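PDB 4V33: polysaccharide deacetylase-like protein from Bacillus anthracis, which probably removes acetyl groups from polysaccharide in a zinc-dependent reaction, as one of two putative deacetylases required for osmotic stability and cell shape in the bacterium. Local coordinates for residues 201-206 and 341-346; 147-152 and 171-176. All blocks are in the same frame, centred on the assembly; numbering follows the deposited sequence. Where two conformers were deposited one is given.

From the N terminus, the first part of the chain includes an antiparallel sheet whose last strand is 130-140, and the chain then enters the parallel sheet through strand 146-149. Contact 2 closes the first, short loop, in which 18 residues separate strands 146-149 and 151-152 from their partner segment on helix 167-179. Contact 1 follows in series: 134 residues lie between strand 199-206 and strand 341-345. The two loops neither nest nor cross, but they share a sheet, because strand 146-149 runs between the two strands of contact 1 and pairs with each. Met148 packs against Arg343 and Arg345. Contact 2 fixes a helix to this sheet, whereas contact 1 spans it beside the zinc site.

Contact 1. Residues 201-206 and 341-346; sequences FVTFDD and MKRVRI. With ZN (zinc ion), chain D.
A bend at chi3 (-79°) presents the NH1-NH2 edge of the Arg343 guanidinium to the carboxylate of Asp205, with Asp205 CG swung opposite its carbonyl carbon (chi1 -75°). The two groups meet end-on from opposite directions as a bidentate salt bridge. NH1 of Arg343 gives an almost straight bond (177°) to OD1 of Asp205 at 2.8 Å, and NH2 of Arg343 reaches the syn lone pair of Asp205 OD2, also at 2.8 Å. The planes are moderately twisted against each other, so the OD1 bond keeps to the guanidinium plane but rises out of the carboxylate plane. NH1 is shared: Thr203 OG1 accepts a second, more bent bond from Arg343 NH1 at 3.0 Å, again in the guanidinium plane, and is itself hydrogen-bonded to Leu147 O. NE of Arg343 bonds Thr323 O on the neighbouring strand 320-326, while Tyr233 packs on all three side chains. The next residue, Asp206, binds zinc through OD1 at 2.1 Å together with His264 and His268, and its OD2 accepts a bond from the zinc-bound water. The buried ion pair therefore fixes both the position and the rotation of the Asp205 carboxylate next to the metal centre of this deacetylase fold.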
ATOM      1  N   PHE A 201       2.492  -0.802   4.565  1.00 14.00           N
ATOM      2  CA  PHE A 201       1.438  -1.602   5.175  1.00 12.63           C
ATOM      3  C   PHE A 201       1.987  -2.306   6.399  1.00 14.58           C
ATOM      4  O   PHE A 201       2.895  -3.125   6.289  1.00 18.68           O
ATOM      5  CB  PHE A 201       0.923  -2.657   4.184  1.00 14.13           C
ATOM      6  CG  PHE A 201       0.011  -2.099   3.131  1.00 16.56           C
ATOM      7  CD1 PHE A 201       0.491  -1.219   2.176  1.00 15.41           C
ATOM      8  CD2 PHE A 201      -1.327  -2.454   3.095  1.00 19.74           C
ATOM      9  CE1 PHE A 201      -0.350  -0.692   1.203  1.00 18.45           C
ATOM     10  CE2 PHE A 201      -2.169  -1.936   2.126  1.00 18.56           C
ATOM     11  CZ  PHE A 201      -1.686  -1.058   1.185  1.00 20.86           C
ATOM     12  N   VAL A 202       1.453  -1.969   7.567  1.00 12.14           N
ATOM     13  CA  VAL A 202       1.785  -2.695   8.783  1.00 12.42           C
ATOM     14  C   VAL A 202       0.779  -3.838   8.920  1.00 13.54           C
ATOM     15  O   VAL A 202      -0.434  -3.597   8.932  1.00 13.60           O
ATOM     16  CB  VAL A 202       1.697  -1.787  10.017  1.00 12.84           C
ATOM     17  CG1 VAL A 202       2.031  -2.569  11.290  1.00 15.35           C
ATOM     18  CG2 VAL A 202       2.632  -0.573   9.857  1.00 15.19           C
ATOM     19  N   THR A 203       1.279  -5.074   8.994  1.00 11.71           N
ATOM     20  CA  THR A 203       0.390  -6.235   9.153  1.00 10.87           C
ATOM     21  C   THR A 203       0.826  -7.124  10.309  1.00 12.93           C
ATOM     22  O   THR A 203       2.019  -7.202  10.640  1.00 12.99           O
ATOM     23  CB  THR A 203       0.254  -7.115   7.859  1.00 12.76           C
ATOM     24  OG1 THR A 203       1.386  -7.986   7.720  1.00 14.71           O
ATOM     25  CG2 THR A 203       0.101  -6.253   6.605  1.00 14.70           C
ATOM     26  N   PHE A 204      -0.158  -7.810  10.886  1.00 12.06           N
ATOM     27  CA  PHE A 204       0.032  -8.738  11.997  1.00 13.49           C
ATOM     28  C   PHE A 204      -0.605 -10.057  11.636  1.00 12.36           C
ATOM     29  O   PHE A 204      -1.728 -10.086  11.110  1.00 13.53           O
ATOM     30  CB  PHE A 204      -0.667  -8.212  13.250  1.00 12.51           C
ATOM     31  CG  PHE A 204      -0.148  -6.896  13.720  1.00 11.27           C
ATOM     32  CD1 PHE A 204      -0.692  -5.719  13.236  1.00 13.37           C
ATOM     33  CD2 PHE A 204       0.882  -6.829  14.649  1.00 12.49           C
ATOM     34  CE1 PHE A 204      -0.221  -4.480  13.656  1.00 15.32           C
ATOM     35  CE2 PHE A 204       1.363  -5.589  15.077  1.00 13.99           C
ATOM     36  CZ  PHE A 204       0.809  -4.413  14.578  1.00 13.34           C
ATOM     37  N   ASP A 205       0.092 -11.145  11.943  1.00 10.98           N
ATOM     38  CA  ASP A 205      -0.437 -12.477  11.675  1.00 11.82           C
ATOM     39  C   ASP A 205      -0.893 -13.177  12.939  1.00 14.09           C
ATOM     40  O   ASP A 205      -0.128 -13.268  13.911  1.00 15.68           O
ATOM     41  CB  ASP A 205       0.617 -13.358  10.993  1.00 12.53           C
ATOM     42  CG  ASP A 205       0.817 -13.010   9.527  1.00 16.96           C
ATOM     43  OD1 ASP A 205       0.305 -11.974   9.072  1.00 16.93           O
ATOM     44  OD2 ASP A 205       1.491 -13.791   8.825  1.00 21.21           O
ATOM     45  N   ASP A 206      -2.139 -13.655  12.880  1.00 12.76           N
ATOM     46  CA  ASP A 206      -2.754 -14.698  13.727  1.00 12.75           C
ATOM     47  C   ASP A 206      -3.910 -14.233  14.606  1.00 14.09           C
ATOM     48  O   ASP A 206      -4.834 -15.010  14.870  1.00 15.32           O
ATOM     49  CB  ASP A 206      -1.767 -15.507  14.589  1.00 13.74           C
ATOM     50  CG  ASP A 206      -0.744 -16.285  13.772  1.00 18.99           C
ATOM     51  OD1 ASP A 206      -0.782 -16.302  12.508  1.00 16.54           O
ATOM     52  OD2 ASP A 206       0.123 -16.895  14.435  1.00 22.20           O
ATOM     53  N   MET A 341       1.904 -11.423  -2.777  1.00 15.80           N
ATOM     54  CA  MET A 341       2.590 -10.223  -2.309  0.68 15.10           C
ATOM     55  C   MET A 341       3.678 -10.522  -1.273  1.00 14.87           C
ATOM     56  O   MET A 341       3.410 -11.125  -0.234  1.00 16.70           O
ATOM     57  CB  MET A 341       1.552  -9.243  -1.742  0.68 16.55           C
ATOM     58  CG  MET A 341       2.045  -7.837  -1.469  0.68 16.54           C
ATOM     59  SD  MET A 341       0.658  -6.703  -1.187  0.68 18.05           S
ATOM     60  CE  MET A 341      -0.069  -6.627  -2.823  0.68 18.40           C
ATOM     61  N   LYS A 342       4.898 -10.074  -1.561  1.00 14.42           N
ATOM     62  CA  LYS A 342       6.024 -10.238  -0.643  1.00 14.23           C
ATOM     63  C   LYS A 342       5.828  -9.416   0.622  1.00 12.79           C
ATOM     64  O   LYS A 342       5.102  -8.415   0.623  1.00 15.12           O
ATOM     65  CB  LYS A 342       7.318  -9.764  -1.298  1.00 17.51           C
ATOM     66  CG  LYS A 342       7.811 -10.578  -2.477  1.00 22.66           C
ATOM     67  CD  LYS A 342       8.953  -9.813  -3.143  1.00 29.09           C
ATOM     68  CE  LYS A 342       9.542 -10.559  -4.318  1.00 38.42           C
ATOM     69  NZ  LYS A 342      10.584  -9.729  -4.987  1.00 43.77           N
ATOM     70  N   ARG A 343       6.510  -9.824   1.688  1.00 12.92           N
ATOM     71  CA  ARG A 343       6.487  -9.081   2.941  1.00 12.35           C
ATOM     72  C   ARG A 343       7.870  -8.940   3.564  1.00 15.02           C
ATOM     73  O   ARG A 343       8.779  -9.733   3.304  1.00 15.75           O
ATOM     74  CB  ARG A 343       5.513  -9.709   3.943  1.00 13.88           C
ATOM     75  CG  ARG A 343       4.049  -9.588   3.515  1.00 15.18           C
ATOM     76  CD  ARG A 343       3.119  -9.838   4.679  1.00 13.25           C
ATOM     77  NE  ARG A 343       2.970 -11.267   4.966  1.00 12.35           N
ATOM     78  CZ  ARG A 343       2.294 -11.733   6.007  1.00 12.07           C
ATOM     79  NH1 ARG A 343       1.735 -10.883   6.869  1.00 13.09           N
ATOM     80  NH2 ARG A 343       2.169 -13.049   6.183  1.00 12.49           N
ATOM     81  N   VAL A 344       8.008  -7.909   4.389  1.00 13.24           N
ATOM     82  CA  VAL A 344       9.236  -7.678   5.145  1.00 13.51           C
ATOM     83  C   VAL A 344       9.046  -8.205   6.568  1.00 13.60           C
ATOM     84  O   VAL A 344       8.215  -7.695   7.325  1.00 14.73           O
ATOM     85  CB  VAL A 344       9.579  -6.168   5.172  1.00 14.46           C
ATOM     86  CG1 VAL A 344      10.836  -5.924   6.009  1.00 15.13           C
ATOM     87  CG2 VAL A 344       9.758  -5.629   3.745  1.00 15.62           C
ATOM     88  N   ARG A 345       9.809  -9.231   6.931  1.00 14.62           N
ATOM     89  CA  ARG A 345       9.701  -9.849   8.248  1.00 13.18           C
ATOM     90  C   ARG A 345      10.422  -9.018   9.306  1.00 15.03           C
ATOM     91  O   ARG A 345      11.584  -8.665   9.128  1.00 20.12           O
ATOM     92  CB  ARG A 345      10.300 -11.252   8.202  1.00 18.48           C
ATOM     93  CG  ARG A 345      10.321 -11.963   9.539  1.00 19.38           C
ATOM     94  CD  ARG A 345      10.933 -13.367   9.418  1.00 21.49           C
ATOM     95  NE  ARG A 345      10.111 -14.289   8.638  1.00 24.53           N
ATOM     96  CZ  ARG A 345       9.086 -14.976   9.133  1.00 21.60           C
ATOM     97  NH1 ARG A 345       8.730 -14.826  10.403  1.00 23.99           N
ATOM     98  NH2 ARG A 345       8.402 -15.805   8.347  1.00 25.07           N
ATOM     99  N   ILE A 346       9.719  -8.684  10.384  1.00 13.40           N
ATOM    100  CA  ILE A 346      10.374  -8.076  11.538  1.00 13.09           C
ATOM    101  C   ILE A 346      10.662  -9.146  12.592  1.00 13.99           C
ATOM    102  O   ILE A 346       9.809  -9.984  12.889  1.00 17.39           O
ATOM    103  CB  ILE A 346       9.546  -6.925  12.139  1.00 13.49           C
ATOM    104  CG1 ILE A 346       9.210  -5.885  11.058  1.00 16.12           C
ATOM    105  CG2 ILE A 346      10.302  -6.288  13.307  1.00 14.76           C
ATOM    106  CD1 ILE A 346      10.408  -5.415  10.236  1.00 19.25           C
TER
HETATM  107 ZN    ZN D1362       0.235 -17.324  10.927  1.00 27.58          ZN
HETATM  108  O   HOH W   1       1.780 -17.709  12.199  0.86 21.34           O

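Contact 2. Residues 147-152 and 171-176; sequences LMYHAI and EAQMKY. With ACT (acetate ion), chain E; ACT (acetate ion), chain C.
The phenol of Tyr149 points from its strand toward helix 167-179, where its hydroxyl donates a short hydrogen bond, Tyr149 OH to OE1 of Gln173 at 2.6 Å. The amide oxygen sits at the ring edge, with CE1 of Tyr149 3.2 Å from OE1 of Gln173, and the two flat groups are nearly coplanar (20° apart). The donor lies 15° off the carbonyl plane. Met174 supplies the second contact: folded back at chi2 (-62°), it brings its methyl CE to 3.4 Å from the Tyr149 OH, obliquely to the ring. Further out, Leu218 and Leu221 of helix 211-221 back Met174, while Phe170, edge-to-face, Phe204 and Phe355 of helix 352-359 pack around the tyrosine. Past the strand end, His150 turns to the metal site, where its NE2 donates to O of an acetate at 2.9 Å; that oxygen also lies close to the zinc ion. The acetate probably came from the crystallisation liquor, yet it occupies a place where an acetyl group could plausibly lie. One polar bond within an apolar, aromatic setting thus gives the buried hydroxyl an acceptor and the Gln173 oxygen a donor, tying the helix to the strand that leads into the zinc site.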
ATOM      1  N   LEU A 147       4.988  -4.842   6.020  1.00 13.76           N
ATOM      2  CA  LEU A 147       5.624  -5.386   7.225  1.00 12.99           C
ATOM      3  C   LEU A 147       4.832  -6.542   7.805  1.00 12.83           C
ATOM      4  O   LEU A 147       3.599  -6.517   7.824  1.00 15.01           O
ATOM      5  CB  LEU A 147       5.727  -4.299   8.287  1.00 12.72           C
ATOM      6  CG  LEU A 147       6.638  -3.115   7.949  1.00 15.44           C
ATOM      7  CD1 LEU A 147       6.387  -1.941   8.898  1.00 14.93           C
ATOM      8  CD2 LEU A 147       8.091  -3.566   8.060  1.00 22.54           C
ATOM      9  N   MET A 148       5.549  -7.552   8.298  1.00 11.68           N
ATOM     10  CA  MET A 148       4.922  -8.697   8.941  1.00 12.64           C
ATOM     11  C   MET A 148       5.369  -8.826  10.399  1.00 14.66           C
ATOM     12  O   MET A 148       6.546  -9.103  10.677  1.00 15.02           O
ATOM     13  CB  MET A 148       5.262  -9.981   8.198  1.00 13.42           C
ATOM     14  CG  MET A 148       4.700 -11.232   8.884  1.00 16.92           C
ATOM     15  SD  MET A 148       5.056 -12.748   7.998  1.00 20.76           S
ATOM     16  CE  MET A 148       6.842 -12.655   7.917  1.00 18.20           C
ATOM     17  N   TYR A 149       4.422  -8.595  11.306  1.00 13.30           N
ATOM     18  CA  TYR A 149       4.599  -8.850  12.731  1.00 11.56           C
ATOM     19  C   TYR A 149       3.784 -10.055  13.164  1.00 13.05           C
ATOM     20  O   TYR A 149       2.854 -10.472  12.465  1.00 13.53           O
ATOM     21  CB  TYR A 149       4.121  -7.650  13.538  1.00 12.78           C
ATOM     22  CG  TYR A 149       4.972  -6.412  13.406  1.00 11.57           C
ATOM     23  CD1 TYR A 149       6.082  -6.225  14.233  1.00 12.87           C
ATOM     24  CD2 TYR A 149       4.668  -5.421  12.488  1.00 13.28           C
ATOM     25  CE1 TYR A 149       6.860  -5.102  14.143  1.00 12.64           C
ATOM     26  CE2 TYR A 149       5.449  -4.282  12.382  1.00 13.41           C
ATOM     27  CZ  TYR A 149       6.536  -4.120  13.216  1.00 12.92           C
ATOM     28  OH  TYR A 149       7.299  -2.985  13.104  1.00 14.43           O
ATOM     29  N   HIS A 150       4.145 -10.629  14.310  1.00 13.38           N
ATOM     30  CA  HIS A 150       3.356 -11.676  14.939  1.00 14.07           C
ATOM     31  C   HIS A 150       2.951 -11.257  16.349  1.00 16.29           C
ATOM     32  O   HIS A 150       1.950 -10.562  16.516  1.00 17.65           O
ATOM     33  CB  HIS A 150       4.115 -13.001  14.931  1.00 16.57           C
ATOM     34  CG  HIS A 150       4.120 -13.664  13.593  1.00 18.19           C
ATOM     35  ND1 HIS A 150       4.930 -13.249  12.557  1.00 22.77           N
ATOM     36  CD2 HIS A 150       3.374 -14.685  13.105  1.00 23.03           C
ATOM     37  CE1 HIS A 150       4.704 -14.009  11.496  1.00 20.62           C
ATOM     38  NE2 HIS A 150       3.757 -14.876  11.799  1.00 24.09           N
ATOM     39  N   ALA A 151       3.722 -11.661  17.355  1.00 15.41           N
ATOM     40  CA  ALA A 151       3.420 -11.292  18.735  1.00 15.96           C
ATOM     41  C   ALA A 151       4.030  -9.933  19.063  1.00 16.54           C
ATOM     42  O   ALA A 151       5.160  -9.642  18.667  1.00 15.70           O
ATOM     43  CB  ALA A 151       3.954 -12.345  19.688  1.00 16.71           C
ATOM     44  N   ILE A 152       3.261  -9.089  19.746  1.00 14.92           N
ATOM     45  CA  ILE A 152       3.784  -7.847  20.317  1.00 14.61           C
ATOM     46  C   ILE A 152       3.691  -7.993  21.826  1.00 15.85           C
ATOM     47  O   ILE A 152       2.658  -7.730  22.438  1.00 16.75           O
ATOM     48  CB  ILE A 152       3.008  -6.611  19.843  1.00 14.00           C
ATOM     49  CG1 ILE A 152       2.962  -6.562  18.308  1.00 16.25           C
ATOM     50  CG2 ILE A 152       3.654  -5.342  20.402  1.00 15.52           C
ATOM     51  CD1 ILE A 152       4.331  -6.420  17.642  1.00 15.82           C
ATOM     52  N   GLU A 171       6.896   0.212  19.461  1.00 12.81           N
ATOM     53  CA  GLU A 171       6.650   1.645  19.515  1.00 14.00           C
ATOM     54  C   GLU A 171       7.764   2.422  18.825  1.00 14.70           C
ATOM     55  O   GLU A 171       7.496   3.392  18.122  1.00 14.81           O
ATOM     56  CB  GLU A 171       6.462   2.120  20.961  1.00 14.69           C
ATOM     57  CG  GLU A 171       6.158   3.611  21.054  1.00 17.06           C
ATOM     58  CD  GLU A 171       5.713   4.049  22.431  1.00 23.53           C
ATOM     59  OE1 GLU A 171       5.240   3.203  23.218  1.00 24.58           O
ATOM     60  OE2 GLU A 171       5.839   5.258  22.725  1.00 24.59           O
ATOM     61  N   ALA A 172       9.012   1.998  19.024  1.00 13.36           N
ATOM     62  CA  ALA A 172      10.145   2.704  18.431  1.00 13.32           C
ATOM     63  C   ALA A 172      10.096   2.603  16.909  1.00 14.36           C
ATOM     64  O   ALA A 172      10.431   3.561  16.208  1.00 15.40           O
ATOM     65  CB  ALA A 172      11.463   2.155  18.970  1.00 15.71           C
ATOM     66  N   GLN A 173       9.670   1.446  16.409  1.00 13.63           N
ATOM     67  CA  GLN A 173       9.536   1.227  14.969  1.00 12.74           C
ATOM     68  C   GLN A 173       8.414   2.078  14.381  1.00 14.92           C
ATOM     69  O   GLN A 173       8.589   2.729  13.341  1.00 14.66           O
ATOM     70  CB  GLN A 173       9.328  -0.262  14.690  1.00 12.91           C
ATOM     71  CG  GLN A 173      10.590  -1.076  14.984  1.00 12.06           C
ATOM     72  CD  GLN A 173      10.311  -2.553  15.223  1.00 14.02           C
ATOM     73  OE1 GLN A 173       9.259  -3.077  14.852  1.00 14.60           O
ATOM     74  NE2 GLN A 173      11.262  -3.233  15.846  1.00 13.53           N
ATOM     75  N   MET A 174       7.271   2.097  15.056  1.00 13.53           N
ATOM     76  CA  MET A 174       6.162   2.931  14.603  1.00 13.28           C
ATOM     77  C   MET A 174       6.509   4.417  14.697  1.00 15.41           C
ATOM     78  O   MET A 174       6.110   5.212  13.841  1.00 15.50           O
ATOM     79  CB  MET A 174       4.891   2.612  15.380  1.00 14.07           C
ATOM     80  CG  MET A 174       4.388   1.192  15.179  1.00 13.49           C
ATOM     81  SD  MET A 174       3.927   0.770  13.468  1.00 14.80           S
ATOM     82  CE  MET A 174       5.377  -0.133  12.926  1.00 15.33           C
ATOM     83  N   LYS A 175       7.267   4.791  15.723  1.00 13.53           N
ATOM     84  CA  LYS A 175       7.689   6.181  15.863  1.00 14.16           C
ATOM     85  C   LYS A 175       8.602   6.567  14.706  1.00 14.42           C
ATOM     86  O   LYS A 175       8.571   7.712  14.235  1.00 16.02           O
ATOM     87  CB  LYS A 175       8.401   6.406  17.205  1.00 16.67           C
ATOM     88  CG  LYS A 175       8.801   7.851  17.455  1.00 20.87           C
ATOM     89  CD  LYS A 175       9.414   8.016  18.833  1.00 23.45           C
ATOM     90  CE  LYS A 175       9.666   9.484  19.177  1.00 27.75           C
ATOM     91  NZ  LYS A 175      10.746  10.094  18.354  1.00 28.85           N
ATOM     92  N   TYR A 176       9.414   5.618  14.246  1.00 15.01           N
ATOM     93  CA  TYR A 176      10.241   5.869  13.069  1.00 15.09           C
ATOM     94  C   TYR A 176       9.361   6.198  11.857  1.00 15.72           C
ATOM     95  O   TYR A 176       9.648   7.137  11.112  1.00 16.31           O
ATOM     96  CB  TYR A 176      11.187   4.694  12.771  1.00 14.89           C
ATOM     97  CG  TYR A 176      12.071   4.960  11.569  1.00 12.72           C
ATOM     98  CD1 TYR A 176      11.641   4.634  10.292  1.00 15.25           C
ATOM     99  CD2 TYR A 176      13.313   5.563  11.710  1.00 17.35           C
ATOM    100  CE1 TYR A 176      12.426   4.899   9.180  1.00 18.08           C
ATOM    101  CE2 TYR A 176      14.108   5.829  10.600  1.00 18.73           C
ATOM    102  CZ  TYR A 176      13.654   5.486   9.341  1.00 19.97           C
ATOM    103  OH  TYR A 176      14.432   5.749   8.231  1.00 21.62           O
TER
HETATM  104  C   ACT E1363      13.214   7.078   5.231  1.00 33.64           C
HETATM  105  O   ACT E1363      12.983   6.067   5.926  1.00 24.73           O
HETATM  106  OXT ACT E1363      12.463   7.239   4.247  1.00 36.12           O
HETATM  107  CH3 ACT E1363      14.324   8.033   5.558  1.00 39.14           C
HETATM  108  C   ACT C1361       2.315 -17.008   9.046  1.00 30.96           C
HETATM  109  O   ACT C1361       1.999 -16.151   9.914  1.00 23.62           O
HETATM  110  OXT ACT C1361       2.309 -18.224   9.378  1.00 26.72           O
HETATM  111  CH3 ACT C1361       2.690 -16.599   7.660  1.00 28.80           C